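Local coordinates for peptidase, C14 family (Geobacter sulfurreducens PCA, PDB 3BIJ), which is of unknown function but has a caspase-like fold and may be a cysteine-type endopeptidase, at residues 166-169 with 170-173; 121-124 with 125-128. All blocks are in the same frame, centred on the assembly; numbering follows the deposited sequence.

Contacts 1 and 2 lie on opposite sides of the chain's centre, each with its own centre about 18 Å from it. Their centres are about 33 Å apart and their nearest atoms about 22 Å, so the two do not touch. The chain connects them in series. Residues 121-128 form the turn before strand 127-133 and its first two residues, and the strand runs on to the loop carrying Cys-135. Residues 166-173 come after strand 163-164 and start helix 169-178, with Ala-166 packed on Cys-135. Caspase-like peptidases place their nucleophilic cysteine after a strand of this kind. Contact 1 is therefore the one nearer the probable active-site region, and it also meets a second subunit.

Contact 1 of 2, residues 166-169 with 170-173; sequences AMPQ and SVAM
Selenomethionine Met-167 bends its terminal methyl over Ala-172, CE lying 3.4 Å from CB of Ala-172. Its torsions explain the reach: CG is anti to the backbone N (chi1 174°), CB to SE continues extended, and a bend at chi3 then turns the methyl toward the helix. On the way, CG of Met-167 comes 3.8 Å from CG1 of Val-171, and SE passes the same methyl at a similar distance. The other branch of Val-171 serves a different neighbour. With CG1 anti to the backbone N, CG2 is directed to the ring of Pro-168, whose CG approaches it to 3.4 Å. The two methyls thus divide the work between two successive residues of the incoming loop.

The arrangement is a helix N-terminus closed by a hydrophobic staple: Pro-168 is the N-cap, Met-167 the residue before it, and Ala-172 the fourth residue of the first turn, the pair that defines the staple. The helix starts at once behind the cap. Ala-172 N donates to O of Pro-168 over 3.0 Å, and Met-173 N to O of Gln-169 over 3.1 Å, the first two bonds of the helix. The side chain of Met-173, also a selenomethionine, folds back beside the carbonyl of Gln-169, bringing CE to 3.6 Å from O of Gln-169.

Trp-22 packs on both Met-167 and Pro-168, while Gln-169 extends from the turn to touch Ser-137. A second subunit covers part of this helix start: its Phe-219 packs on Pro-168 and Val-171, and its Asn-220 is hydrogen-bonded through OD1 to Ser-170 OG.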
loop_
_atom_site.group_PDB
_atom_site.type_symbol
_atom_site.label_atom_id
_atom_site.label_comp_id
_atom_site.label_asym_id
_atom_site.label_seq_id
_atom_site.Cartn_x
_atom_site.Cartn_y
_atom_site.Cartn_z
ATOM N N ALA A 166 -16.084 2.166 18.141
ATOM C CA ALA A 166 -15.537 1.498 19.312
ATOM C C ALA A 166 -14.731 2.507 20.113
ATOM O O ALA A 166 -13.939 3.274 19.557
ATOM C CB ALA A 166 -14.646 0.342 18.892
HETATM N N MSE A 167 -14.932 2.504 21.423
HETATM C CA MSE A 167 -14.206 3.415 22.279
HETATM C C MSE A 167 -12.755 2.938 22.342
HETATM O O MSE A 167 -12.492 1.737 22.496
HETATM C CB MSE A 167 -14.844 3.438 23.671
HETATM C CG MSE A 167 -14.093 4.253 24.701
HETATM SE SE MSE A 167 -15.072 4.370 26.394
HETATM C CE MSE A 167 -15.090 2.473 26.881
ATOM N N PRO A 168 -11.789 3.861 22.175
ATOM C CA PRO A 168 -10.383 3.451 22.231
ATOM C C PRO A 168 -10.007 2.905 23.605
ATOM O O PRO A 168 -10.442 3.426 24.629
ATOM C CB PRO A 168 -9.634 4.726 21.855
ATOM C CG PRO A 168 -10.587 5.812 22.222
ATOM C CD PRO A 168 -11.908 5.276 21.790
ATOM N N GLN A 169 -9.202 1.851 23.618
ATOM C CA GLN A 169 -8.804 1.216 24.863
ATOM C C GLN A 169 -8.264 2.173 25.907
ATOM O O GLN A 169 -8.528 2.016 27.097
ATOM C CB GLN A 169 -7.779 0.125 24.590
ATOM C CG GLN A 169 -8.338 -1.025 23.787
ATOM C CD GLN A 169 -7.347 -2.156 23.641
ATOM O OE1 GLN A 169 -7.650 -3.177 23.024
ATOM N NE2 GLN A 169 -6.152 -1.985 24.209
ATOM N N SER A 170 -7.499 3.166 25.478
ATOM C CA SER A 170 -6.965 4.116 26.440
ATOM C C SER A 170 -8.093 4.813 27.200
ATOM O O SER A 170 -8.074 4.886 28.430
ATOM C CB SER A 170 -6.092 5.128 25.725
ATOM O OG SER A 170 -5.024 4.436 25.107
ATOM N N VAL A 171 -9.081 5.307 26.459
ATOM C CA VAL A 171 -10.227 5.982 27.046
ATOM C C VAL A 171 -11.022 5.035 27.933
ATOM O O VAL A 171 -11.517 5.435 28.980
ATOM C CB VAL A 171 -11.165 6.528 25.953
ATOM C CG1 VAL A 171 -12.442 7.086 26.580
ATOM C CG2 VAL A 171 -10.457 7.612 25.162
ATOM N N ALA A 172 -11.145 3.780 27.517
ATOM C CA ALA A 172 -11.897 2.804 28.289
ATOM C C ALA A 172 -11.343 2.663 29.703
ATOM O O ALA A 172 -12.103 2.627 30.669
ATOM C CB ALA A 172 -11.876 1.464 27.592
HETATM N N MSE A 173 -10.019 2.579 29.814
HETATM C CA MSE A 173 -9.359 2.434 31.106
HETATM C C MSE A 173 -9.389 3.742 31.879
HETATM O O MSE A 173 -9.633 3.768 33.090
HETATM C CB MSE A 173 -7.909 1.990 30.907
HETATM C CG MSE A 173 -7.762 0.720 30.060
HETATM SE SE MSE A 173 -5.904 0.165 29.771
HETATM C CE MSE A 173 -5.299 1.733 28.746
#

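Contact 2 of 2, residues 121-124 with 125-128; sequences KFAA and GVRV
Phe-122 and Val-128 make the aromatic part of this contact: CG2 of Val-128 lies over one face of the ring, 4.1 Å above its plane and offset toward the rim. The closest ring atom to that methyl is CG of Phe-122, also at 4.1 Å, which places the approach at the root of the ring. Val-126 adds a second, oblique approach, its CG2 standing 4.2 Å from CD2 of Phe-122. Both valines cross the phenylalanine side chain at about a right angle.

The aliphatic contacts centre on the other methyl of Val-126. As modelled, CG1 meets CB of Phe-122 at 3.7 Å and CB of Ala-123 at 3.5 Å, a chi1 of 45° setting it between the backbone N and the carbonyl carbon. CG1 also crowds the carbonyl O of Ala-123 more than is plausible, so the exact rotation of Val-126, and with it these distances, is doubtful.

The backbone reverses through Ala-124 and Gly-125. The CA atoms of Ala-123 and Val-126 are 5.5 Å apart, and the torsions of the two central residues approximate a type I beta turn. The turn is open, with O of Ala-123 4.1 Å from N of Val-126 and no hydrogen bond between them. This bend joins helix 112-119 to strand 127-133 of the central sheet in the caspase-like fold, where 127-133 runs parallel to strands 76-89 and 201-206.

Surrounding contacts bury the same aromatic group: Phe-77 stacks on the ring of Phe-122, and Ile-64, Ala-67 and Ala-68 of helix 57-70 also touch it. Among polar contacts, Val-126 and Val-128 share backbone hydrogen bonds with Ser-201, whereas Arg-127 points away from 121-124 and bonds through NH2 to OE1 of Gln-272.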
loop_
_atom_site.group_PDB
_atom_site.type_symbol
_atom_site.label_atom_id
_atom_site.label_comp_id
_atom_site.label_asym_id
_atom_site.label_seq_id
_atom_site.Cartn_x
_atom_site.Cartn_y
_atom_site.Cartn_z
ATOM N N LYS A 121 -36.313 -9.768 31.028
ATOM C CA LYS A 121 -37.533 -9.389 31.736
ATOM C C LYS A 121 -38.775 -9.407 30.847
ATOM O O LYS A 121 -39.877 -9.094 31.303
ATOM C CB LYS A 121 -37.384 -7.998 32.358
ATOM C CG LYS A 121 -36.446 -7.946 33.544
ATOM C CD LYS A 121 -36.324 -6.538 34.072
ATOM C CE LYS A 121 -35.313 -6.483 35.205
ATOM N NZ LYS A 121 -35.080 -5.085 35.699
ATOM N N PHE A 122 -38.598 -9.771 29.580
ATOM C CA PHE A 122 -39.715 -9.824 28.644
ATOM C C PHE A 122 -40.501 -11.123 28.766
ATOM O O PHE A 122 -39.970 -12.142 29.203
ATOM C CB PHE A 122 -39.226 -9.656 27.196
ATOM C CG PHE A 122 -38.844 -8.242 26.836
ATOM C CD1 PHE A 122 -37.605 -7.726 27.191
ATOM C CD2 PHE A 122 -39.745 -7.412 26.172
ATOM C CE1 PHE A 122 -37.270 -6.407 26.891
ATOM C CE2 PHE A 122 -39.416 -6.092 25.869
ATOM C CZ PHE A 122 -38.180 -5.592 26.231
ATOM N N ALA A 123 -41.768 -11.068 28.361
ATOM C CA ALA A 123 -42.681 -12.210 28.408
ATOM C C ALA A 123 -42.117 -13.429 27.693
ATOM O O ALA A 123 -41.022 -13.381 27.136
ATOM C CB ALA A 123 -44.018 -11.826 27.789
ATOM N N ALA A 124 -42.877 -14.521 27.697
ATOM C CA ALA A 124 -42.428 -15.750 27.063
ATOM C C ALA A 124 -42.631 -15.794 25.549
ATOM O O ALA A 124 -41.709 -16.129 24.799
ATOM C CB ALA A 124 -43.096 -16.943 27.716
ATOM N N GLY A 125 -43.823 -15.451 25.089
ATOM C CA GLY A 125 -44.061 -15.490 23.657
ATOM C C GLY A 125 -43.800 -14.171 22.960
ATOM O O GLY A 125 -44.376 -13.900 21.908
ATOM N N VAL A 126 -42.939 -13.341 23.533
ATOM C CA VAL A 126 -42.642 -12.051 22.924
ATOM C C VAL A 126 -41.355 -12.120 22.086
ATOM O O VAL A 126 -40.372 -12.736 22.490
ATOM C CB VAL A 126 -42.570 -10.922 24.023
ATOM C CG1 VAL A 126 -41.765 -11.398 25.204
ATOM C CG2 VAL A 126 -41.960 -9.652 23.448
ATOM N N ARG A 127 -41.394 -11.516 20.899
ATOM C CA ARG A 127 -40.244 -11.496 20.001
ATOM C C ARG A 127 -39.431 -10.245 20.300
ATOM O O ARG A 127 -39.992 -9.151 20.407
ATOM C CB ARG A 127 -40.697 -11.473 18.536
ATOM C CG ARG A 127 -41.473 -12.705 18.103
ATOM C CD ARG A 127 -42.907 -12.353 17.737
ATOM N NE ARG A 127 -42.962 -11.613 16.482
ATOM C CZ ARG A 127 -43.849 -10.663 16.216
ATOM N NH1 ARG A 127 -44.765 -10.329 17.118
ATOM N NH2 ARG A 127 -43.810 -10.034 15.050
ATOM N N VAL A 128 -38.119 -10.412 20.445
ATOM C CA VAL A 128 -37.222 -9.293 20.731
ATOM C C VAL A 128 -36.225 -9.161 19.584
ATOM O O VAL A 128 -35.368 -10.022 19.401
ATOM C CB VAL A 128 -36.444 -9.512 22.058
ATOM C CG1 VAL A 128 -35.516 -8.348 22.316
ATOM C CG2 VAL A 128 -37.422 -9.660 23.215
#